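Local coordinates for protein torso (PDB 5AOQ) that serves as the receptor for prothoracicotropic hormone, a probable tyrosine kinase whose activation triggers MAPK signalling and helps to initiate metamorphosis, at residues Tyr16-Leu26 with Ile86-Ile96; Ala114-Ser122 with Asp133-Leu141. All blocks are in the same frame, centred on the assembly; numbering follows the deposited sequence.

Followed from the N terminus of this extracellular piece, residues 16-26 run into helix 20-23 and wait for a long excursion through helix 27-38 and strand 63-68 before contact 1 closes it on residues 86-96, at the end of strand 83-88. Contact 2 then shuts a far shorter loop, the one between strands 118-124 and 134-140. The two closures come in series, neither nested nor crossing, yet their centres lie about 11 Å apart because strands 83-88 and 118-124 are sheet neighbours. Glu89 OE2 reaches Lys116 NZ at 2.6 Å in a salt bridge, and Tyr16 N probably donates to Gln119 OE1. Together the contacts tie the N-terminal residues to one sheet of the first FN3 domain.

Contact 1. Residues Tyr16-Leu26 with Ile86-Ile96; sequences YPPAPGLLKYL and ILMEHDNFDPI
Ile86 places CG1 between backbone N and carbonyl carbon (chi1 59°), and its end meets Leu23 tip to tip, with Leu23 CD2 3.5 Å from Ile86 CD1. Met88 bends at chi2 (-65°), which brings its methyl end-on to Leu23 at the branch, Met88 CE standing 3.7 Å from Leu23 CG. Ile96 crosses Leu23 at about a right angle, its CD1 set between Leu23 CD2 and Leu22 CB, the latter 3.6 Å away. Leu26 crosses Ile86 at a slant, Leu26 CD1 lying 4.1 Å from Ile86 CG2. Leu22 uses its outer branch on the loop, where CD1 rests 3.5 Å from Asn92 CB, although Asn92 is poorly ordered.

Ahead of the helix, the chain of Pro17 and Pro18 passes the sulfur, with Met88 SD 3.8 Å from Pro18 CA. The Tyr16 ring settles obliquely against the backbone from Met88 to His90, and its CE1 meets His90 CB at 3.6 Å, the two side chains crossing at about a right angle. Its hydroxyl bonds to Glu117 OE1 beyond the loop. Ala19 sits at the N-cap of helix 20-23, and its carbonyl oxygen accepts from both Leu22 N and Leu23 N.

Trp121, Trp134 and Phe98 extend the apolar layer around Ile86, and Leu43 of the second subunit packs on Leu22. The contact thus lays helix 20-23 and the residues before it on the sheet of the first FN3 domain. Between the segments themselves it is packing of aliphatic, thioether and tyrosine groups, without hydrogen bonds, so shape rather than polar pairing holds the short helix to strand 83-88 and the loop that follows it; polar links to strand 118-124 and the residues before it come from Tyr16 and from Glu89, which pairs with Lys116.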
loop_
_atom_site.group_PDB
_atom_site.type_symbol
_atom_site.label_atom_id
_atom_site.label_comp_id
_atom_site.label_asym_id
_atom_site.label_seq_id
_atom_site.Cartn_x
_atom_site.Cartn_y
_atom_site.Cartn_z
ATOM N N TYR A 16 17.752 -23.876 -16.802
ATOM C CA TYR A 16 17.783 -23.528 -15.383
ATOM C C TYR A 16 16.800 -24.382 -14.584
ATOM O O TYR A 16 15.627 -24.029 -14.462
ATOM C CB TYR A 16 17.473 -22.041 -15.207
ATOM C CG TYR A 16 18.256 -21.161 -16.154
ATOM C CD1 TYR A 16 19.571 -20.812 -15.883
ATOM C CD2 TYR A 16 17.685 -20.694 -17.331
ATOM C CE1 TYR A 16 20.293 -20.014 -16.753
ATOM C CE2 TYR A 16 18.398 -19.896 -18.204
ATOM C CZ TYR A 16 19.701 -19.560 -17.912
ATOM O OH TYR A 16 20.414 -18.765 -18.780
ATOM N N PRO A 17 17.274 -25.515 -14.040
ATOM C CA PRO A 17 16.380 -26.418 -13.305
ATOM C C PRO A 17 15.854 -25.816 -12.002
ATOM O O PRO A 17 16.486 -24.911 -11.460
ATOM C CB PRO A 17 17.267 -27.636 -13.010
ATOM C CG PRO A 17 18.431 -27.519 -13.930
ATOM C CD PRO A 17 18.639 -26.059 -14.137
ATOM N N PRO A 18 14.706 -26.311 -11.506
ATOM C CA PRO A 18 14.125 -25.814 -10.254
ATOM C C PRO A 18 15.052 -25.984 -9.054
ATOM O O PRO A 18 15.816 -26.946 -8.999
ATOM C CB PRO A 18 12.865 -26.668 -10.085
ATOM C CG PRO A 18 12.533 -27.139 -11.444
ATOM C CD PRO A 18 13.841 -27.322 -12.140
ATOM N N ALA A 19 14.971 -25.053 -8.109
ATOM C CA ALA A 19 15.783 -25.091 -6.899
ATOM C C ALA A 19 14.877 -25.286 -5.683
ATOM O O ALA A 19 14.251 -24.333 -5.224
ATOM C CB ALA A 19 16.596 -23.816 -6.763
ATOM N N PRO A 20 14.802 -26.523 -5.159
ATOM C CA PRO A 20 13.916 -26.794 -4.020
ATOM C C PRO A 20 14.328 -26.041 -2.763
ATOM O O PRO A 20 13.467 -25.664 -1.965
ATOM C CB PRO A 20 14.057 -28.308 -3.814
ATOM C CG PRO A 20 14.607 -28.832 -5.096
ATOM C CD PRO A 20 15.474 -27.747 -5.629
ATOM N N GLY A 21 15.627 -25.814 -2.603
ATOM C CA GLY A 21 16.145 -25.126 -1.436
ATOM C C GLY A 21 15.618 -23.709 -1.326
ATOM O O GLY A 21 15.609 -23.124 -0.241
ATOM N N LEU A 22 15.179 -23.164 -2.457
ATOM C CA LEU A 22 14.614 -21.823 -2.512
ATOM C C LEU A 22 13.105 -21.887 -2.729
ATOM O O LEU A 22 12.347 -21.162 -2.087
ATOM C CB LEU A 22 15.278 -21.022 -3.627
ATOM C CG LEU A 22 16.794 -20.883 -3.505
ATOM C CD1 LEU A 22 17.364 -20.322 -4.787
ATOM C CD2 LEU A 22 17.171 -20.006 -2.329
ATOM N N LEU A 23 12.680 -22.755 -3.642
ATOM C CA LEU A 23 11.259 -22.992 -3.887
ATOM C C LEU A 23 10.536 -23.407 -2.610
ATOM O O LEU A 23 9.327 -23.216 -2.479
ATOM C CB LEU A 23 11.073 -24.069 -4.956
ATOM C CG LEU A 23 11.385 -23.663 -6.395
ATOM C CD1 LEU A 23 11.431 -24.887 -7.288
ATOM C CD2 LEU A 23 10.344 -22.679 -6.902
ATOM N N LYS A 24 11.290 -23.983 -1.680
ATOM C CA LYS A 24 10.781 -24.345 -0.360
ATOM C C LYS A 24 10.021 -23.208 0.326
ATOM O O LYS A 24 9.158 -23.455 1.169
ATOM C CB LYS A 24 11.952 -24.802 0.520
ATOM C CG LYS A 24 11.871 -24.405 1.987
ATOM C CD LYS A 24 13.074 -24.931 2.748
ATOM C CE LYS A 24 13.102 -24.422 4.178
ATOM N NZ LYS A 24 14.326 -24.878 4.896
ATOM N N TYR A 25 10.336 -21.970 -0.040
ATOM C CA TYR A 25 9.791 -20.804 0.653
ATOM C C TYR A 25 8.503 -20.259 0.028
ATOM O O TYR A 25 7.914 -19.315 0.551
ATOM C CB TYR A 25 10.848 -19.699 0.709
ATOM C CG TYR A 25 12.054 -20.092 1.527
ATOM C CD1 TYR A 25 11.998 -20.101 2.913
ATOM C CD2 TYR A 25 13.242 -20.466 0.917
ATOM C CE1 TYR A 25 13.092 -20.466 3.670
ATOM C CE2 TYR A 25 14.344 -20.832 1.666
ATOM C CZ TYR A 25 14.263 -20.829 3.041
ATOM O OH TYR A 25 15.356 -21.193 3.793
ATOM N N LEU A 26 8.070 -20.852 -1.080
ATOM C CA LEU A 26 6.815 -20.457 -1.715
ATOM C C LEU A 26 5.626 -21.205 -1.111
ATOM O O LEU A 26 4.472 -20.973 -1.486
ATOM C CB LEU A 26 6.880 -20.707 -3.223
ATOM C CG LEU A 26 8.067 -20.072 -3.952
ATOM C CD1 LEU A 26 7.981 -20.349 -5.446
ATOM C CD2 LEU A 26 8.144 -18.574 -3.683
ATOM N N ILE A 86 6.740 -21.104 -12.200
ATOM C CA ILE A 86 7.900 -20.395 -11.668
ATOM C C ILE A 86 8.905 -20.028 -12.756
ATOM O O ILE A 86 8.986 -20.694 -13.792
ATOM C CB ILE A 86 8.625 -21.235 -10.596
ATOM C CG1 ILE A 86 9.091 -22.564 -11.196
ATOM C CG2 ILE A 86 7.709 -21.470 -9.402
ATOM C CD1 ILE A 86 9.971 -23.384 -10.284
ATOM N N LEU A 87 9.669 -18.967 -12.500
ATOM C CA LEU A 87 10.763 -18.542 -13.371
ATOM C C LEU A 87 12.107 -18.883 -12.738
ATOM O O LEU A 87 12.367 -18.516 -11.590
ATOM C CB LEU A 87 10.691 -17.036 -13.648
ATOM C CG LEU A 87 9.500 -16.516 -14.457
ATOM C CD1 LEU A 87 9.578 -15.002 -14.581
ATOM C CD2 LEU A 87 9.444 -17.163 -15.833
ATOM N N MET A 88 12.954 -19.579 -13.491
ATOM C CA MET A 88 14.219 -20.084 -12.963
ATOM C C MET A 88 15.444 -19.449 -13.605
ATOM O O MET A 88 15.554 -19.372 -14.828
ATOM C CB MET A 88 14.288 -21.599 -13.135
ATOM C CG MET A 88 13.683 -22.355 -11.975
ATOM S SD MET A 88 14.617 -22.073 -10.460
ATOM C CE MET A 88 13.324 -22.243 -9.239
ATOM N N GLU A 89 16.362 -19.018 -12.742
ATOM C CA GLU A 89 17.607 -18.370 -13.137
ATOM C C GLU A 89 18.792 -19.272 -12.770
ATOM O O GLU A 89 18.614 -20.290 -12.102
ATOM C CB GLU A 89 17.697 -16.995 -12.453
ATOM C CG GLU A 89 19.095 -16.420 -12.259
ATOM C CD GLU A 89 19.080 -15.068 -11.576
ATOM O OE1 GLU A 89 17.993 -14.624 -11.148
ATOM O OE2 GLU A 89 20.158 -14.446 -11.468
ATOM N N HIS A 90 19.992 -18.912 -13.220
ATOM C CA HIS A 90 21.207 -19.645 -12.869
ATOM C C HIS A 90 21.682 -19.352 -11.447
ATOM O O HIS A 90 21.889 -20.269 -10.651
ATOM C CB HIS A 90 22.330 -19.312 -13.851
ATOM C CG HIS A 90 23.670 -19.834 -13.433
ATOM N ND1 HIS A 90 24.530 -19.119 -12.627
ATOM C CD2 HIS A 90 24.297 -21.003 -13.707
ATOM C CE1 HIS A 90 25.628 -19.824 -12.424
ATOM N NE2 HIS A 90 25.513 -20.971 -13.068
ATOM N N ASP A 91 21.861 -18.071 -11.141
ATOM C CA ASP A 91 22.404 -17.647 -9.854
ATOM C C ASP A 91 21.546 -18.143 -8.696
ATOM O O ASP A 91 22.056 -18.759 -7.761
ATOM C CB ASP A 91 22.521 -16.121 -9.800
ATOM C CG ASP A 91 23.406 -15.564 -10.901
ATOM O OD1 ASP A 91 24.448 -16.185 -11.202
ATOM O OD2 ASP A 91 23.058 -14.505 -11.465
ATOM N N ASN A 92 20.247 -17.862 -8.761
ATOM C CA ASN A 92 19.302 -18.311 -7.741
ATOM C C ASN A 92 19.685 -17.850 -6.341
ATOM O O ASN A 92 20.094 -18.657 -5.506
ATOM C CB ASN A 92 19.188 -19.837 -7.757
ATOM C CG ASN A 92 18.584 -20.366 -9.038
ATOM O OD1 ASN A 92 17.650 -19.781 -9.586
ATOM N ND2 ASN A 92 19.108 -21.490 -9.517
ATOM N N PHE A 93 19.557 -16.550 -6.096
ATOM C CA PHE A 93 19.838 -15.977 -4.786
ATOM C C PHE A 93 18.584 -15.315 -4.240
ATOM O O PHE A 93 18.172 -15.560 -3.107
ATOM C CB PHE A 93 20.973 -14.955 -4.878
ATOM C CG PHE A 93 22.278 -15.536 -5.348
ATOM C CD1 PHE A 93 22.671 -16.805 -4.959
ATOM C CD2 PHE A 93 23.114 -14.807 -6.178
ATOM C CE1 PHE A 93 23.872 -17.337 -5.390
ATOM C CE2 PHE A 93 24.314 -15.334 -6.612
ATOM C CZ PHE A 93 24.693 -16.600 -6.218
ATOM N N ASP A 94 17.977 -14.478 -5.074
ATOM C CA ASP A 94 16.750 -13.780 -4.724
ATOM C C ASP A 94 15.552 -14.725 -4.697
ATOM O O ASP A 94 15.616 -15.822 -5.252
ATOM C CB ASP A 94 16.498 -12.645 -5.718
ATOM C CG ASP A 94 17.625 -11.633 -5.740
ATOM O OD1 ASP A 94 18.367 -11.541 -4.739
ATOM O OD2 ASP A 94 17.772 -10.928 -6.763
ATOM N N PRO A 95 14.459 -14.306 -4.038
ATOM C CA PRO A 95 13.219 -15.089 -4.055
ATOM C C PRO A 95 12.734 -15.345 -5.479
ATOM O O PRO A 95 12.894 -14.500 -6.358
ATOM C CB PRO A 95 12.230 -14.214 -3.272
ATOM C CG PRO A 95 12.879 -12.868 -3.161
ATOM C CD PRO A 95 14.341 -13.128 -3.165
ATOM N N ILE A 96 12.141 -16.514 -5.689
ATOM C CA ILE A 96 11.766 -16.975 -7.021
ATOM C C ILE A 96 10.440 -16.383 -7.506
ATOM O O ILE A 96 9.424 -16.500 -6.820
ATOM C CB ILE A 96 11.655 -18.507 -7.051
ATOM C CG1 ILE A 96 12.925 -19.144 -6.482
ATOM C CG2 ILE A 96 11.427 -18.999 -8.476
ATOM C CD1 ILE A 96 12.763 -20.593 -6.153
#

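Contact 2. Residues Ala114-Ser122 with Asp133-Leu141; sequences ANKEYQIWS and DWMEGPIVL
Trp121 and Glu136 meet in an antiparallel beta hairpin, strands 118-124 and 134-140 of the first FN3 domain, interrupted by a beta bulge that shifts the register by one between Gln119 and Trp121. From its root outward, Trp121 sets CB 3.6 Å from Trp134 CE3, then passes CE3 by the carbonyl oxygen of Met135. Its six-membered ring receives Glu136 CA over one face, a CH-pi contact 3.6 Å from the centroid, and at the far end CH2 lies 3.5 Å from Glu136 CB. The side chain of Glu136 runs alongside, its carboxylate turned only 10° from the indole plane. NE1, in the five-membered ring, donates to Tyr16 O. With an alanine here, Tyr16 O would probably lose its indole donor and a gap would open between Glu136 and Trp134.

At the bulge Ile120 faces both Gly137 and Pro138: its N gives a straight bond to Pro138 O (3.2 Å), while its carbonyl takes a weak one from Gly137 N. Beyond it Val140 N binds Tyr118 O at 2.8 Å. Gln119, its OE1 held by Tyr16 N, sends NE2 to Glu136 OE2 at 3.2 Å; that oxygen, also salt-bridged to Arg15, accepts through its anti lone pair.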
loop_
_atom_site.group_PDB
_atom_site.type_symbol
_atom_site.label_atom_id
_atom_site.label_comp_id
_atom_site.label_asym_id
_atom_site.label_seq_id
_atom_site.Cartn_x
_atom_site.Cartn_y
_atom_site.Cartn_z
ATOM N N ALA A 114 14.943 -7.100 -13.228
ATOM C CA ALA A 114 16.167 -6.842 -13.988
ATOM C C ALA A 114 16.259 -7.677 -15.268
ATOM O O ALA A 114 15.465 -8.590 -15.497
ATOM C CB ALA A 114 17.396 -7.085 -13.114
ATOM N N ASN A 115 17.237 -7.340 -16.102
ATOM C CA ASN A 115 17.474 -8.044 -17.359
ATOM C C ASN A 115 18.201 -9.371 -17.160
ATOM O O ASN A 115 19.432 -9.422 -17.188
ATOM C CB ASN A 115 18.272 -7.158 -18.318
ATOM C CG ASN A 115 18.586 -7.854 -19.629
ATOM O OD1 ASN A 115 17.783 -8.637 -20.138
ATOM N ND2 ASN A 115 19.758 -7.572 -20.183
ATOM N N LYS A 116 17.434 -10.437 -16.955
ATOM C CA LYS A 116 17.996 -11.764 -16.734
ATOM C C LYS A 116 17.254 -12.811 -17.552
ATOM O O LYS A 116 16.052 -12.689 -17.787
ATOM C CB LYS A 116 17.931 -12.138 -15.253
ATOM C CG LYS A 116 18.855 -11.342 -14.351
ATOM C CD LYS A 116 18.805 -11.885 -12.935
ATOM C CE LYS A 116 19.906 -11.306 -12.063
ATOM N NZ LYS A 116 19.935 -11.931 -10.711
ATOM N N GLU A 117 17.977 -13.840 -17.982
ATOM C CA GLU A 117 17.351 -14.995 -18.610
ATOM C C GLU A 117 16.692 -15.854 -17.545
ATOM O O GLU A 117 17.280 -16.113 -16.494
ATOM C CB GLU A 117 18.375 -15.825 -19.388
ATOM C CG GLU A 117 18.608 -15.366 -20.818
ATOM C CD GLU A 117 19.248 -16.441 -21.678
ATOM O OE1 GLU A 117 19.840 -17.384 -21.112
ATOM O OE2 GLU A 117 19.155 -16.345 -22.919
ATOM N N TYR A 118 15.469 -16.289 -17.823
ATOM C CA TYR A 118 14.755 -17.195 -16.933
ATOM C C TYR A 118 14.238 -18.391 -17.715
ATOM O O TYR A 118 14.167 -18.354 -18.944
ATOM C CB TYR A 118 13.589 -16.489 -16.239
ATOM C CG TYR A 118 14.002 -15.392 -15.288
ATOM C CD1 TYR A 118 14.289 -15.672 -13.958
ATOM C CD2 TYR A 118 14.100 -14.076 -15.716
ATOM C CE1 TYR A 118 14.664 -14.672 -13.083
ATOM C CE2 TYR A 118 14.473 -13.070 -14.849
ATOM C CZ TYR A 118 14.755 -13.372 -13.533
ATOM O OH TYR A 118 15.127 -12.370 -12.668
ATOM N N GLN A 119 13.890 -19.454 -16.997
ATOM C CA GLN A 119 13.188 -20.579 -17.600
ATOM C C GLN A 119 11.898 -20.853 -16.846
ATOM O O GLN A 119 11.889 -20.932 -15.618
ATOM C CB GLN A 119 14.061 -21.832 -17.615
ATOM C CG GLN A 119 13.450 -22.976 -18.412
ATOM C CD GLN A 119 14.339 -24.198 -18.464
ATOM O OE1 GLN A 119 15.196 -24.397 -17.604
ATOM N NE2 GLN A 119 14.143 -25.025 -19.486
ATOM N N ILE A 120 10.808 -20.993 -17.592
ATOM C CA ILE A 120 9.504 -21.247 -16.999
ATOM C C ILE A 120 9.384 -22.717 -16.620
ATOM O O ILE A 120 9.774 -23.596 -17.389
ATOM C CB ILE A 120 8.356 -20.875 -17.959
ATOM C CG1 ILE A 120 8.546 -19.452 -18.500
ATOM C CG2 ILE A 120 7.009 -21.013 -17.255
ATOM C CD1 ILE A 120 7.587 -19.081 -19.613
ATOM N N TRP A 121 8.853 -22.976 -15.429
ATOM C CA TRP A 121 8.545 -24.337 -15.001
ATOM C C TRP A 121 7.138 -24.394 -14.421
ATOM O O TRP A 121 6.763 -23.553 -13.600
ATOM C CB TRP A 121 9.570 -24.832 -13.980
ATOM C CG TRP A 121 10.926 -25.082 -14.565
ATOM C CD1 TRP A 121 11.913 -24.164 -14.770
ATOM C CD2 TRP A 121 11.446 -26.337 -15.017
ATOM N NE1 TRP A 121 13.016 -24.768 -15.324
ATOM C CE2 TRP A 121 12.754 -26.104 -15.486
ATOM C CE3 TRP A 121 10.933 -27.637 -15.073
ATOM C CZ2 TRP A 121 13.555 -27.120 -16.003
ATOM C CZ3 TRP A 121 11.728 -28.645 -15.587
ATOM C CH2 TRP A 121 13.025 -28.380 -16.046
ATOM N N SER A 122 6.371 -25.392 -14.859
ATOM C CA SER A 122 4.957 -25.511 -14.509
ATOM C C SER A 122 4.656 -26.761 -13.682
ATOM O O SER A 122 5.380 -27.753 -13.756
ATOM C CB SER A 122 4.099 -25.522 -15.780
ATOM O OG SER A 122 4.344 -26.673 -16.568
ATOM N N ASP A 133 5.693 -33.653 -10.330
ATOM C CA ASP A 133 7.009 -33.309 -10.864
ATOM C C ASP A 133 6.978 -32.160 -11.874
ATOM O O ASP A 133 6.062 -32.054 -12.689
ATOM C CB ASP A 133 7.642 -34.547 -11.498
ATOM C CG ASP A 133 7.840 -35.672 -10.501
ATOM O OD1 ASP A 133 7.171 -35.659 -9.447
ATOM O OD2 ASP A 133 8.665 -36.570 -10.770
ATOM N N TRP A 134 7.994 -31.304 -11.802
ATOM C CA TRP A 134 8.092 -30.125 -12.655
ATOM C C TRP A 134 8.207 -30.488 -14.131
ATOM O O TRP A 134 8.806 -31.503 -14.486
ATOM C CB TRP A 134 9.298 -29.274 -12.239
ATOM C CG TRP A 134 9.135 -28.632 -10.897
ATOM C CD1 TRP A 134 9.620 -29.085 -9.704
ATOM C CD2 TRP A 134 8.436 -27.417 -10.608
ATOM N NE1 TRP A 134 9.265 -28.227 -8.692
ATOM C CE2 TRP A 134 8.537 -27.195 -9.220
ATOM C CE3 TRP A 134 7.737 -26.493 -11.390
ATOM C CZ2 TRP A 134 7.961 -26.090 -8.598
ATOM C CZ3 TRP A 134 7.161 -25.401 -10.770
ATOM C CH2 TRP A 134 7.280 -25.206 -9.389
ATOM N N MET A 135 7.626 -29.646 -14.983
ATOM C CA MET A 135 7.697 -29.824 -16.431
ATOM C C MET A 135 8.469 -28.673 -17.060
ATOM O O MET A 135 8.188 -27.503 -16.802
ATOM C CB MET A 135 6.295 -29.921 -17.033
ATOM C CG MET A 135 5.479 -31.077 -16.479
ATOM S SD MET A 135 3.927 -31.334 -17.359
ATOM C CE MET A 135 3.237 -32.691 -16.415
ATOM N N GLU A 136 9.445 -29.020 -17.892
ATOM C CA GLU A 136 10.340 -28.042 -18.491
ATOM C C GLU A 136 9.612 -27.178 -19.514
ATOM O O GLU A 136 8.961 -27.691 -20.425
ATOM C CB GLU A 136 11.525 -28.759 -19.141
ATOM C CG GLU A 136 12.695 -27.859 -19.495
ATOM C CD GLU A 136 13.925 -28.646 -19.912
ATOM O OE1 GLU A 136 13.798 -29.865 -20.153
ATOM O OE2 GLU A 136 15.017 -28.046 -19.996
ATOM N N GLY A 137 9.734 -25.863 -19.353
ATOM C CA GLY A 137 9.080 -24.909 -20.230
ATOM C C GLY A 137 10.071 -24.225 -21.149
ATOM O O GLY A 137 11.194 -24.705 -21.318
ATOM N N PRO A 138 9.667 -23.094 -21.751
ATOM C CA PRO A 138 10.548 -22.355 -22.658
ATOM C C PRO A 138 11.452 -21.367 -21.930
ATOM O O PRO A 138 11.330 -21.199 -20.717
ATOM C CB PRO A 138 9.567 -21.626 -23.581
ATOM C CG PRO A 138 8.253 -21.575 -22.829
ATOM C CD PRO A 138 8.366 -22.424 -21.594
ATOM N N ILE A 139 12.345 -20.724 -22.677
ATOM C CA ILE A 139 13.313 -19.796 -22.106
ATOM C C ILE A 139 12.873 -18.353 -22.347
ATOM O O ILE A 139 12.266 -18.040 -23.371
ATOM C CB ILE A 139 14.721 -20.018 -22.700
ATOM C CG1 ILE A 139 15.118 -21.494 -22.602
ATOM C CG2 ILE A 139 15.753 -19.156 -21.984
ATOM C CD1 ILE A 139 14.745 -22.328 -23.817
ATOM N N VAL A 140 13.190 -17.485 -21.390
ATOM C CA VAL A 140 12.881 -16.061 -21.475
ATOM C C VAL A 140 14.172 -15.264 -21.636
ATOM O O VAL A 140 15.232 -15.701 -21.188
ATOM C CB VAL A 140 12.113 -15.588 -20.217
ATOM C CG1 VAL A 140 11.848 -14.087 -20.260
ATOM C CG2 VAL A 140 10.806 -16.358 -20.074
ATOM N N LEU A 141 14.079 -14.104 -22.281
ATOM C CA LEU A 141 15.243 -13.258 -22.526
ATOM C C LEU A 141 14.944 -11.800 -22.186
ATOM O O LEU A 141 15.828 -10.943 -22.249
ATOM C CB LEU A 141 15.691 -13.372 -23.984
ATOM C CG LEU A 141 15.874 -14.795 -24.521
ATOM C CD1 LEU A 141 14.570 -15.344 -25.095
ATOM C CD2 LEU A 141 16.980 -14.833 -25.561
#